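Local coordinates for protein CsuE (Acinetobacter baumannii, PDB 6FJY) that serves as the tip adhesion subunit of archaic chaperone-usher Csu pili, which probably take part in Acinetobacter baumannii biofilm formation, at residues P201-V212 against V278-K288. Sequence-based numbering, arbitrary orientation.
Sequences PVQSSMGIRCSV and VTQQNYVFTTK
The ring of F285 lies across the backbone of strand 202-210, with S204 CA over one of its faces and F285 CE1 3.4 Å from the amide N of S205. F285 CG sits between its own backbone N and carbonyl carbon (chi1 68°), a rotation that lays the ring toward the neighbouring strand, where F285 CZ meets S204 CB at 3.8 Å. M206 crosses the phenyl side chain at about a right angle: M206 CG is 3.9 Å from F285 CE1, and M206 SD lies obliquely to the ring, 5.3 Å from its centroid, as a Met-aromatic contact. Further along the same face, I208 CD1 reaches Y283 CE1 at 3.9 Å, while the tyrosine ring packs edge-to-face with W263. Here C210 forms a disulfide with C181.

The other face is more polar. Q203, extended with CG anti to its backbone N (chi1 -167°), lies obliquely against V284, Q203 CG being 3.5 Å from V284 CG1. One water links S205 OG to N282 OD1 and donates to the latter; N282 ND2 in turn donates to Q280 OE1 at 2.8 Å, from above the plane of that carbonyl. R209 and Q280 meet through their CG methylenes, and the guanidinium continues to a salt bridge with E21.

Ten backbone hydrogen bonds join strands 202-210 and 279-288 as regular antiparallel partners within the Ig-like beta sandwich. The chemistry is thus divided: M206, I208 and Y283 pack on V218, M206 also on W256, and F285 on V188, whereas on the other face the Q280 and N282 amides, the S205 hydroxyl and a water form a polar chain beside the aliphatic contacts of Q203 with V284 and R209 with Q280, and E21 would partly offset the charge of R209 there.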
# COMPACT_ATOMS: atom_id res chain seq x y z
N PRO D 201 18.15 -26.89 23.48
CA PRO D 201 17.15 -26.15 22.72
C PRO D 201 17.26 -24.66 23.01
O PRO D 201 17.77 -24.22 24.04
CB PRO D 201 15.81 -26.72 23.21
CG PRO D 201 16.12 -27.35 24.53
CD PRO D 201 17.54 -27.82 24.45
N VAL D 202 16.78 -23.87 22.05
CA VAL D 202 16.89 -22.42 22.07
C VAL D 202 15.48 -21.84 21.96
O VAL D 202 14.75 -22.13 21.01
CB VAL D 202 17.77 -21.89 20.92
CG1 VAL D 202 17.88 -20.38 20.96
CG2 VAL D 202 19.14 -22.56 20.92
N GLN D 203 15.11 -21.01 22.94
CA GLN D 203 13.88 -20.24 22.86
C GLN D 203 14.23 -18.87 22.28
O GLN D 203 15.04 -18.13 22.86
CB GLN D 203 13.21 -20.12 24.23
CG GLN D 203 11.78 -19.60 24.18
CD GLN D 203 11.11 -19.50 25.55
OE1 GLN D 203 10.77 -18.41 26.01
NE2 GLN D 203 10.93 -20.64 26.20
N SER D 204 13.66 -18.54 21.12
CA SER D 204 13.81 -17.23 20.51
C SER D 204 12.44 -16.62 20.23
O SER D 204 11.44 -17.04 20.81
CB SER D 204 14.64 -17.31 19.22
OG SER D 204 14.82 -16.04 18.63
N SER D 205 12.39 -15.62 19.35
CA SER D 205 11.13 -14.95 19.06
C SER D 205 11.23 -14.23 17.72
O SER D 205 12.32 -13.94 17.22
CB SER D 205 10.75 -13.97 20.18
OG SER D 205 11.64 -12.87 20.25
N MET D 206 10.06 -13.96 17.14
CA MET D 206 9.90 -13.10 15.98
C MET D 206 9.01 -11.93 16.36
O MET D 206 8.16 -12.04 17.25
CB MET D 206 9.27 -13.87 14.79
CG MET D 206 10.16 -14.93 14.20
SD MET D 206 9.32 -15.94 13.01
CE MET D 206 8.40 -14.67 12.24
N GLY D 207 9.23 -10.79 15.70
CA GLY D 207 8.47 -9.59 15.99
C GLY D 207 7.85 -8.99 14.74
O GLY D 207 8.53 -8.81 13.73
N ILE D 208 6.55 -8.69 14.80
CA ILE D 208 5.83 -8.08 13.69
C ILE D 208 5.09 -6.84 14.18
O ILE D 208 4.23 -6.93 15.06
CB ILE D 208 4.86 -9.07 13.03
CG1 ILE D 208 5.64 -10.27 12.50
CG2 ILE D 208 4.09 -8.38 11.91
CD1 ILE D 208 4.82 -11.29 11.79
N ARG D 209 5.43 -5.69 13.60
CA ARG D 209 4.81 -4.41 13.92
C ARG D 209 3.88 -4.04 12.77
O ARG D 209 4.34 -3.82 11.65
CB ARG D 209 5.86 -3.33 14.15
CG ARG D 209 6.86 -3.68 15.25
CD ARG D 209 7.97 -2.65 15.37
NE ARG D 209 7.43 -1.29 15.37
CZ ARG D 209 7.75 -0.36 14.49
NH1 ARG D 209 8.62 -0.61 13.52
NH2 ARG D 209 7.19 0.85 14.57
N CYS D 210 2.58 -3.98 13.06
CA CYS D 210 1.55 -3.77 12.06
C CYS D 210 0.66 -2.61 12.50
O CYS D 210 0.54 -2.30 13.69
CB CYS D 210 0.70 -5.04 11.84
SG CYS D 210 1.42 -6.35 10.86
N SER D 211 0.05 -1.95 11.52
CA SER D 211 -1.01 -1.01 11.80
C SER D 211 -2.22 -1.74 12.38
O SER D 211 -2.31 -2.97 12.34
CB SER D 211 -1.39 -0.25 10.54
OG SER D 211 -1.40 -1.12 9.43
N VAL D 212 -3.16 -0.97 12.95
CA VAL D 212 -4.35 -1.60 13.53
C VAL D 212 -5.12 -2.34 12.44
O VAL D 212 -4.98 -2.07 11.24
CB VAL D 212 -5.27 -0.59 14.24
CG1 VAL D 212 -4.62 -0.09 15.52
CG2 VAL D 212 -5.62 0.55 13.32
N VAL D 278 -0.34 1.78 16.13
CA VAL D 278 0.63 0.74 15.80
C VAL D 278 0.58 -0.41 16.80
O VAL D 278 0.77 -0.21 18.00
CB VAL D 278 2.07 1.31 15.76
CG1 VAL D 278 2.28 2.31 16.89
CG2 VAL D 278 3.10 0.17 15.87
N THR D 279 0.33 -1.61 16.30
CA THR D 279 0.31 -2.81 17.13
C THR D 279 1.45 -3.74 16.74
O THR D 279 1.71 -3.97 15.55
CB THR D 279 -1.02 -3.56 17.01
OG1 THR D 279 -0.88 -4.86 17.58
CG2 THR D 279 -1.44 -3.70 15.57
N GLN D 280 2.14 -4.27 17.75
CA GLN D 280 3.27 -5.16 17.56
C GLN D 280 2.91 -6.54 18.08
O GLN D 280 2.42 -6.68 19.21
CB GLN D 280 4.52 -4.62 18.28
CG GLN D 280 5.75 -5.52 18.21
CD GLN D 280 6.79 -5.16 19.27
OE1 GLN D 280 7.69 -5.94 19.56
NE2 GLN D 280 6.65 -3.98 19.86
N GLN D 281 3.12 -7.57 17.26
CA GLN D 281 3.00 -8.96 17.67
C GLN D 281 4.38 -9.58 17.83
O GLN D 281 5.28 -9.35 17.01
CB GLN D 281 2.20 -9.80 16.66
CG GLN D 281 0.74 -9.45 16.53
CD GLN D 281 0.50 -8.25 15.64
OE1 GLN D 281 1.18 -8.08 14.62
NE2 GLN D 281 -0.45 -7.42 16.03
N ASN D 282 4.53 -10.39 18.86
CA ASN D 282 5.72 -11.21 19.05
C ASN D 282 5.33 -12.68 19.13
O ASN D 282 4.23 -13.03 19.57
CB ASN D 282 6.48 -10.77 20.29
CG ASN D 282 7.26 -9.50 20.06
OD1 ASN D 282 8.38 -9.52 19.55
ND2 ASN D 282 6.65 -8.36 20.41
N TYR D 283 6.23 -13.54 18.65
CA TYR D 283 5.97 -14.98 18.56
C TYR D 283 7.17 -15.71 19.15
O TYR D 283 8.22 -15.82 18.51
CB TYR D 283 5.73 -15.41 17.11
CG TYR D 283 4.58 -14.69 16.43
CD1 TYR D 283 4.76 -13.43 15.87
CD2 TYR D 283 3.32 -15.28 16.33
CE1 TYR D 283 3.72 -12.77 15.23
CE2 TYR D 283 2.28 -14.63 15.71
CZ TYR D 283 2.47 -13.38 15.17
OH TYR D 283 1.43 -12.73 14.55
N VAL D 284 7.01 -16.20 20.37
CA VAL D 284 8.03 -17.00 21.03
C VAL D 284 8.00 -18.40 20.45
O VAL D 284 6.93 -18.95 20.16
CB VAL D 284 7.82 -16.99 22.56
CG1 VAL D 284 8.81 -17.92 23.25
CG2 VAL D 284 7.96 -15.58 23.09
N PHE D 285 9.18 -18.98 20.27
CA PHE D 285 9.28 -20.29 19.65
C PHE D 285 10.56 -20.97 20.11
O PHE D 285 11.52 -20.32 20.55
CB PHE D 285 9.22 -20.21 18.12
CG PHE D 285 10.41 -19.55 17.48
CD1 PHE D 285 10.44 -18.17 17.29
CD2 PHE D 285 11.48 -20.31 17.02
CE1 PHE D 285 11.52 -17.56 16.68
CE2 PHE D 285 12.57 -19.70 16.41
CZ PHE D 285 12.59 -18.33 16.24
N THR D 286 10.55 -22.30 20.02
CA THR D 286 11.64 -23.12 20.51
C THR D 286 12.15 -23.99 19.38
O THR D 286 11.36 -24.66 18.70
CB THR D 286 11.19 -23.99 21.68
OG1 THR D 286 10.80 -23.15 22.77
CG2 THR D 286 12.32 -24.88 22.12
N THR D 287 13.46 -23.95 19.16
CA THR D 287 14.14 -24.74 18.14
C THR D 287 14.86 -25.88 18.85
O THR D 287 15.79 -25.65 19.63
CB THR D 287 15.11 -23.87 17.35
OG1 THR D 287 14.45 -22.66 16.95
CG2 THR D 287 15.60 -24.59 16.11
N LYS D 288 14.41 -27.11 18.61
CA LYS D 288 14.94 -28.30 19.27
C LYS D 288 15.61 -29.22 18.26
O LYS D 288 15.29 -29.22 17.07
CB LYS D 288 13.83 -29.09 19.99
CG LYS D 288 13.05 -28.33 21.05
CD LYS D 288 11.80 -29.12 21.47
CE LYS D 288 10.94 -28.33 22.46
NZ LYS D 288 9.66 -29.01 22.83
O HOH W 1 11.00 -10.78 18.99